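Local coordinates for malonyl CoA-acyl carrier protein transacylase (Synechocystis sp. PCC 6803 substr. Kazusa, PDB 4RR5), which catalyses the transfer of the malonyl group from malonyl-CoA to the holo acyl carrier protein, a step of fatty acid biosynthesis, at residues 213-225 against 240-254. Numbering follows the deposited sequence.
Sequences VPVLSNVDPSPTQ and GSVRWRETMVNLGEI
Leu216 meets helix 244-254 with one methyl, CD2, which lies 3.7 Å from Leu251 CD2 and also touches Asn250 CB and the carbonyl of Thr247. The strand 215-217 and the helix run nearly antiparallel, at 152°. A water also joins them, donating to Leu216 O and Thr247 OG1 and accepting from Asn218 ND2.

Asn218 opens the next stage, at the type I turn from Ser217 to Asp220. Its side chain lies alongside that of Val242, pointing the same way, with OD1 3.6 Å from Val242 CG2. The amide also receives Ser88 N and Gln237 NE2 at OD1 and gives ND2 to Gly86 O. The backbone Asn218 O takes Arg243 N at 3.1 Å, nearly straight at 163°. One residue on, Val219 O accepts Arg243 NH1 at 3.0 Å, from above the carbonyl plane. The bend at chi3 (52°) turns the guanidinium back over the turn, where Pro221 CD sits 3.8 Å above the centre of one face. Glu246 grips the same group side-on through NE and NH2, in the guanidinium plane, which should fix its rotation.

Pro221 fills the middle of the contact: CB lies 3.3 Å from Thr247 OG1, and CG rests on Glu246 CB. Asn250 ND2 is modelled as donating to Pro221 O from well above the carbonyl plane, but the 2.5 Å distance is too short and the bond doubtful. Last, Pro223 CG packs against Ile254 CD1 at 3.5 Å.

The carbonyls of Asn218 and Val219 are thus each tied to Arg243 by an N-H donor. Asn218 OD1 accepts from Ser88 N and Gly240 O bonds His188 ND1, while Val242 packs on His188. Ser88 and His188 are active-site residues by similarity, so this second-shell contact is consistent with positioning the catalytic pair of this FabD-family acyltransferase.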
loop_
_atom_site.group_PDB
_atom_site.type_symbol
_atom_site.label_atom_id
_atom_site.label_comp_id
_atom_site.label_asym_id
_atom_site.label_seq_id
_atom_site.Cartn_x
_atom_site.Cartn_y
_atom_site.Cartn_z
ATOM N N VAL A 213 -6.370 10.006 14.000
ATOM C CA VAL A 213 -7.309 8.878 13.982
ATOM C C VAL A 213 -6.527 7.556 14.093
ATOM O O VAL A 213 -5.300 7.527 13.924
ATOM C CB VAL A 213 -8.192 8.864 12.710
ATOM C CG1 VAL A 213 -9.133 10.039 12.695
ATOM C CG2 VAL A 213 -7.352 8.867 11.475
ATOM N N PRO A 214 -7.224 6.457 14.412
ATOM C CA PRO A 214 -6.502 5.182 14.495
ATOM C C PRO A 214 -5.924 4.734 13.158
ATOM O O PRO A 214 -6.635 4.726 12.150
ATOM C CB PRO A 214 -7.579 4.194 14.968
ATOM C CG PRO A 214 -8.549 5.033 15.707
ATOM C CD PRO A 214 -8.582 6.355 14.975
ATOM N N VAL A 215 -4.641 4.373 13.169
ATOM C CA VAL A 215 -3.974 3.744 12.038
ATOM C C VAL A 215 -3.853 2.248 12.279
ATOM O O VAL A 215 -3.375 1.837 13.342
ATOM C CB VAL A 215 -2.561 4.335 11.826
ATOM C CG1 VAL A 215 -1.952 3.867 10.491
ATOM C CG2 VAL A 215 -2.601 5.856 11.934
ATOM N N LEU A 216 -4.275 1.431 11.316
ATOM C CA LEU A 216 -4.026 -0.012 11.398
ATOM C C LEU A 216 -2.859 -0.406 10.492
ATOM O O LEU A 216 -3.005 -0.481 9.275
ATOM C CB LEU A 216 -5.276 -0.824 11.035
ATOM C CG LEU A 216 -6.453 -0.796 12.020
ATOM C CD1 LEU A 216 -7.113 0.581 12.134
ATOM C CD2 LEU A 216 -7.482 -1.845 11.638
ATOM N N SER A 217 -1.706 -0.680 11.092
ATOM C CA SER A 217 -0.499 -0.920 10.314
ATOM C C SER A 217 -0.315 -2.350 9.774
ATOM O O SER A 217 -0.771 -3.326 10.373
ATOM C CB SER A 217 0.698 -0.529 11.151
ATOM O OG SER A 217 0.481 0.768 11.672
ATOM N N ASN A 218 0.378 -2.451 8.636
ATOM C CA ASN A 218 0.549 -3.704 7.910
ATOM C C ASN A 218 1.078 -4.871 8.742
ATOM O O ASN A 218 0.579 -5.991 8.625
ATOM C CB ASN A 218 1.498 -3.504 6.708
ATOM C CG ASN A 218 0.848 -2.773 5.535
ATOM O OD1 ASN A 218 1.507 -2.511 4.528
ATOM N ND2 ASN A 218 -0.434 -2.427 5.666
ATOM N N VAL A 219 2.114 -4.637 9.541
ATOM C CA VAL A 219 2.690 -5.739 10.315
ATOM C C VAL A 219 1.896 -6.056 11.583
ATOM O O VAL A 219 2.078 -7.117 12.173
ATOM C CB VAL A 219 4.158 -5.469 10.723
ATOM C CG1 VAL A 219 5.059 -5.452 9.494
ATOM C CG2 VAL A 219 4.284 -4.175 11.542
ATOM N N ASP A 220 1.019 -5.144 12.003
ATOM C CA ASP A 220 0.240 -5.353 13.225
ATOM C C ASP A 220 -1.006 -4.470 13.225
ATOM O O ASP A 220 -1.008 -3.369 13.794
ATOM C CB ASP A 220 1.114 -5.088 14.467
ATOM C CG ASP A 220 0.319 -5.108 15.777
ATOM O OD1 ASP A 220 -0.770 -5.732 15.842
ATOM O OD2 ASP A 220 0.793 -4.493 16.749
ATOM N N PRO A 221 -2.077 -4.960 12.589
ATOM C CA PRO A 221 -3.273 -4.177 12.270
ATOM C C PRO A 221 -4.207 -3.964 13.445
ATOM O O PRO A 221 -5.421 -3.889 13.251
ATOM C CB PRO A 221 -3.962 -5.018 11.195
ATOM C CG PRO A 221 -3.527 -6.394 11.473
ATOM C CD PRO A 221 -2.116 -6.292 11.976
ATOM N N SER A 222 -3.649 -3.885 14.644
ATOM C CA SER A 222 -4.429 -3.478 15.789
ATOM C C SER A 222 -4.376 -1.965 15.799
ATOM O O SER A 222 -3.301 -1.377 15.663
ATOM C CB SER A 222 -3.889 -4.074 17.096
ATOM O OG SER A 222 -2.557 -3.650 17.348
ATOM N N PRO A 223 -5.542 -1.330 15.933
ATOM C CA PRO A 223 -5.642 0.131 15.895
ATOM C C PRO A 223 -4.730 0.782 16.910
ATOM O O PRO A 223 -4.733 0.342 18.052
ATOM C CB PRO A 223 -7.112 0.394 16.249
ATOM C CG PRO A 223 -7.823 -0.874 15.913
ATOM C CD PRO A 223 -6.844 -1.978 16.163
ATOM N N THR A 224 -3.956 1.781 16.503
ATOM C CA THR A 224 -3.246 2.627 17.460
ATOM C C THR A 224 -3.015 4.025 16.909
ATOM O O THR A 224 -3.177 4.263 15.725
ATOM C CB THR A 224 -1.886 2.059 17.875
ATOM O OG1 THR A 224 -1.236 3.013 18.730
ATOM C CG2 THR A 224 -1.010 1.822 16.673
ATOM N N GLN A 225 -2.630 4.950 17.778
ATOM C CA GLN A 225 -2.395 6.322 17.355
ATOM C C GLN A 225 -1.093 6.874 17.871
ATOM O O GLN A 225 -0.755 8.023 17.594
ATOM C CB GLN A 225 -3.528 7.218 17.810
ATOM C CG GLN A 225 -4.838 6.832 17.213
ATOM C CD GLN A 225 -5.933 7.781 17.599
ATOM O OE1 GLN A 225 -7.066 7.367 17.832
ATOM N NE2 GLN A 225 -5.607 9.069 17.663
ATOM N N GLY A 240 8.528 -7.431 6.545
ATOM C CA GLY A 240 7.436 -8.150 7.147
ATOM C C GLY A 240 6.250 -8.244 6.237
ATOM O O GLY A 240 6.185 -7.570 5.210
ATOM N N SER A 241 5.303 -9.085 6.635
ATOM C CA SER A 241 4.153 -9.413 5.817
ATOM C C SER A 241 3.044 -8.380 5.946
ATOM O O SER A 241 2.861 -7.771 6.997
ATOM C CB SER A 241 3.617 -10.797 6.184
ATOM O OG SER A 241 2.620 -11.205 5.257
ATOM N N VAL A 242 2.313 -8.194 4.854
ATOM C CA VAL A 242 1.161 -7.315 4.837
ATOM C C VAL A 242 -0.097 -8.102 5.225
ATOM O O VAL A 242 -0.653 -8.894 4.436
ATOM C CB VAL A 242 0.992 -6.658 3.457
ATOM C CG1 VAL A 242 -0.265 -5.824 3.418
ATOM C CG2 VAL A 242 2.205 -5.790 3.159
ATOM N N ARG A 243 -0.522 -7.883 6.464
ATOM C CA ARG A 243 -1.678 -8.558 7.029
ATOM C C ARG A 243 -2.965 -7.806 6.699
ATOM O O ARG A 243 -3.649 -7.295 7.591
ATOM C CB ARG A 243 -1.479 -8.697 8.529
ATOM C CG ARG A 243 -0.112 -9.296 8.818
ATOM C CD ARG A 243 0.272 -9.233 10.264
ATOM N NE ARG A 243 -0.782 -9.798 11.092
ATOM C CZ ARG A 243 -0.754 -9.823 12.415
ATOM N NH1 ARG A 243 0.283 -9.311 13.069
ATOM N NH2 ARG A 243 -1.769 -10.356 13.071
ATOM N N TRP A 244 -3.290 -7.736 5.408
ATOM C CA TRP A 244 -4.415 -6.916 4.982
ATOM C C TRP A 244 -5.735 -7.589 5.308
ATOM O O TRP A 244 -6.684 -6.920 5.717
ATOM C CB TRP A 244 -4.351 -6.587 3.492
ATOM C CG TRP A 244 -5.325 -5.518 3.166
ATOM C CD1 TRP A 244 -6.538 -5.668 2.558
ATOM C CD2 TRP A 244 -5.208 -4.133 3.496
ATOM N NE1 TRP A 244 -7.179 -4.455 2.477
ATOM C CE2 TRP A 244 -6.387 -3.497 3.053
ATOM C CE3 TRP A 244 -4.222 -3.366 4.122
ATOM C CZ2 TRP A 244 -6.594 -2.123 3.197
ATOM C CZ3 TRP A 244 -4.437 -2.006 4.280
ATOM C CH2 TRP A 244 -5.615 -1.401 3.820
ATOM N N ARG A 245 -5.799 -8.907 5.146
ATOM C CA ARG A 245 -6.990 -9.657 5.546
ATOM C C ARG A 245 -7.409 -9.279 6.963
ATOM O O ARG A 245 -8.544 -8.864 7.194
ATOM C CB ARG A 245 -6.747 -11.169 5.447
ATOM C CG ARG A 245 -7.918 -12.027 5.951
ATOM C CD ARG A 245 -7.624 -13.541 5.931
ATOM N NE ARG A 245 -6.428 -13.938 6.683
ATOM C CZ ARG A 245 -6.370 -14.099 8.007
ATOM N NH1 ARG A 245 -7.437 -13.881 8.766
ATOM N NH2 ARG A 245 -5.233 -14.474 8.582
ATOM N N GLU A 246 -6.472 -9.397 7.898
ATOM C CA GLU A 246 -6.713 -9.062 9.299
ATOM C C GLU A 246 -7.016 -7.588 9.477
ATOM O O GLU A 246 -7.643 -7.184 10.458
ATOM C CB GLU A 246 -5.505 -9.434 10.165
ATOM C CG GLU A 246 -5.262 -10.930 10.332
ATOM C CD GLU A 246 -3.929 -11.220 11.001
ATOM O OE1 GLU A 246 -2.904 -11.266 10.298
ATOM O OE2 GLU A 246 -3.894 -11.389 12.238
ATOM N N THR A 247 -6.556 -6.774 8.539
ATOM C CA THR A 247 -6.807 -5.347 8.649
ATOM C C THR A 247 -8.299 -5.097 8.477
ATOM O O THR A 247 -8.920 -4.381 9.273
ATOM C CB THR A 247 -5.997 -4.560 7.625
ATOM O OG1 THR A 247 -4.604 -4.678 7.951
ATOM C CG2 THR A 247 -6.390 -3.104 7.668
ATOM N N MET A 248 -8.871 -5.739 7.462
ATOM C CA MET A 248 -10.286 -5.599 7.149
ATOM C C MET A 248 -11.200 -6.167 8.240
ATOM O O MET A 248 -12.219 -5.559 8.592
ATOM C CB MET A 248 -10.577 -6.262 5.802
ATOM C CG MET A 248 -9.913 -5.533 4.660
ATOM S SD MET A 248 -10.131 -6.302 3.071
ATOM C CE MET A 248 -9.220 -7.835 3.325
ATOM N N VAL A 249 -10.831 -7.324 8.777
ATOM C CA VAL A 249 -11.591 -7.937 9.858
ATOM C C VAL A 249 -11.592 -7.050 11.097
ATOM O O VAL A 249 -12.633 -6.882 11.743
ATOM C CB VAL A 249 -11.030 -9.322 10.237
ATOM C CG1 VAL A 249 -11.883 -9.954 11.323
ATOM C CG2 VAL A 249 -10.958 -10.226 9.019
ATOM N N ASN A 250 -10.426 -6.487 11.423
ATOM C CA ASN A 250 -10.293 -5.590 12.573
ATOM C C ASN A 250 -11.156 -4.359 12.429
ATOM O O ASN A 250 -11.718 -3.858 13.404
ATOM C CB ASN A 250 -8.846 -5.162 12.762
ATOM C CG ASN A 250 -7.976 -6.284 13.274
ATOM O OD1 ASN A 250 -8.378 -7.450 13.264
ATOM N ND2 ASN A 250 -6.773 -5.945 13.723
ATOM N N LEU A 251 -11.237 -3.871 11.196
ATOM C CA LEU A 251 -12.044 -2.713 10.868
ATOM C C LEU A 251 -13.496 -3.009 11.154
ATOM O O LEU A 251 -14.115 -2.349 11.988
ATOM C CB LEU A 251 -11.866 -2.326 9.405
ATOM C CG LEU A 251 -10.575 -1.593 9.050
ATOM C CD1 LEU A 251 -10.590 -1.221 7.573
ATOM C CD2 LEU A 251 -10.420 -0.367 9.934
ATOM N N GLY A 252 -14.023 -4.019 10.462
ATOM C CA GLY A 252 -15.408 -4.432 10.599
ATOM C C GLY A 252 -15.838 -4.679 12.034
ATOM O O GLY A 252 -17.011 -4.512 12.373
ATOM N N GLU A 253 -14.888 -5.038 12.892
ATOM C CA GLU A 253 -15.221 -5.421 14.258
ATOM C C GLU A 253 -14.948 -4.341 15.306
ATOM O O GLU A 253 -15.525 -4.378 16.394
ATOM C CB GLU A 253 -14.476 -6.709 14.621
ATOM C CG GLU A 253 -14.958 -7.903 13.794
ATOM C CD GLU A 253 -14.505 -9.240 14.348
ATOM O OE1 GLU A 253 -13.329 -9.359 14.763
ATOM O OE2 GLU A 253 -15.339 -10.171 14.377
ATOM N N ILE A 254 -14.089 -3.376 15.009
ATOM C CA ILE A 254 -13.910 -2.293 15.972
ATOM C C ILE A 254 -14.976 -1.215 15.775
ATOM O O ILE A 254 -15.036 -0.254 16.546
ATOM C CB ILE A 254 -12.509 -1.634 15.893
ATOM C CG1 ILE A 254 -12.246 -1.061 14.494
ATOM C CG2 ILE A 254 -11.434 -2.611 16.314
ATOM C CD1 ILE A 254 -10.962 -0.260 14.391
HETATM O O HOH W 1 -2.838 -2.446 7.811
#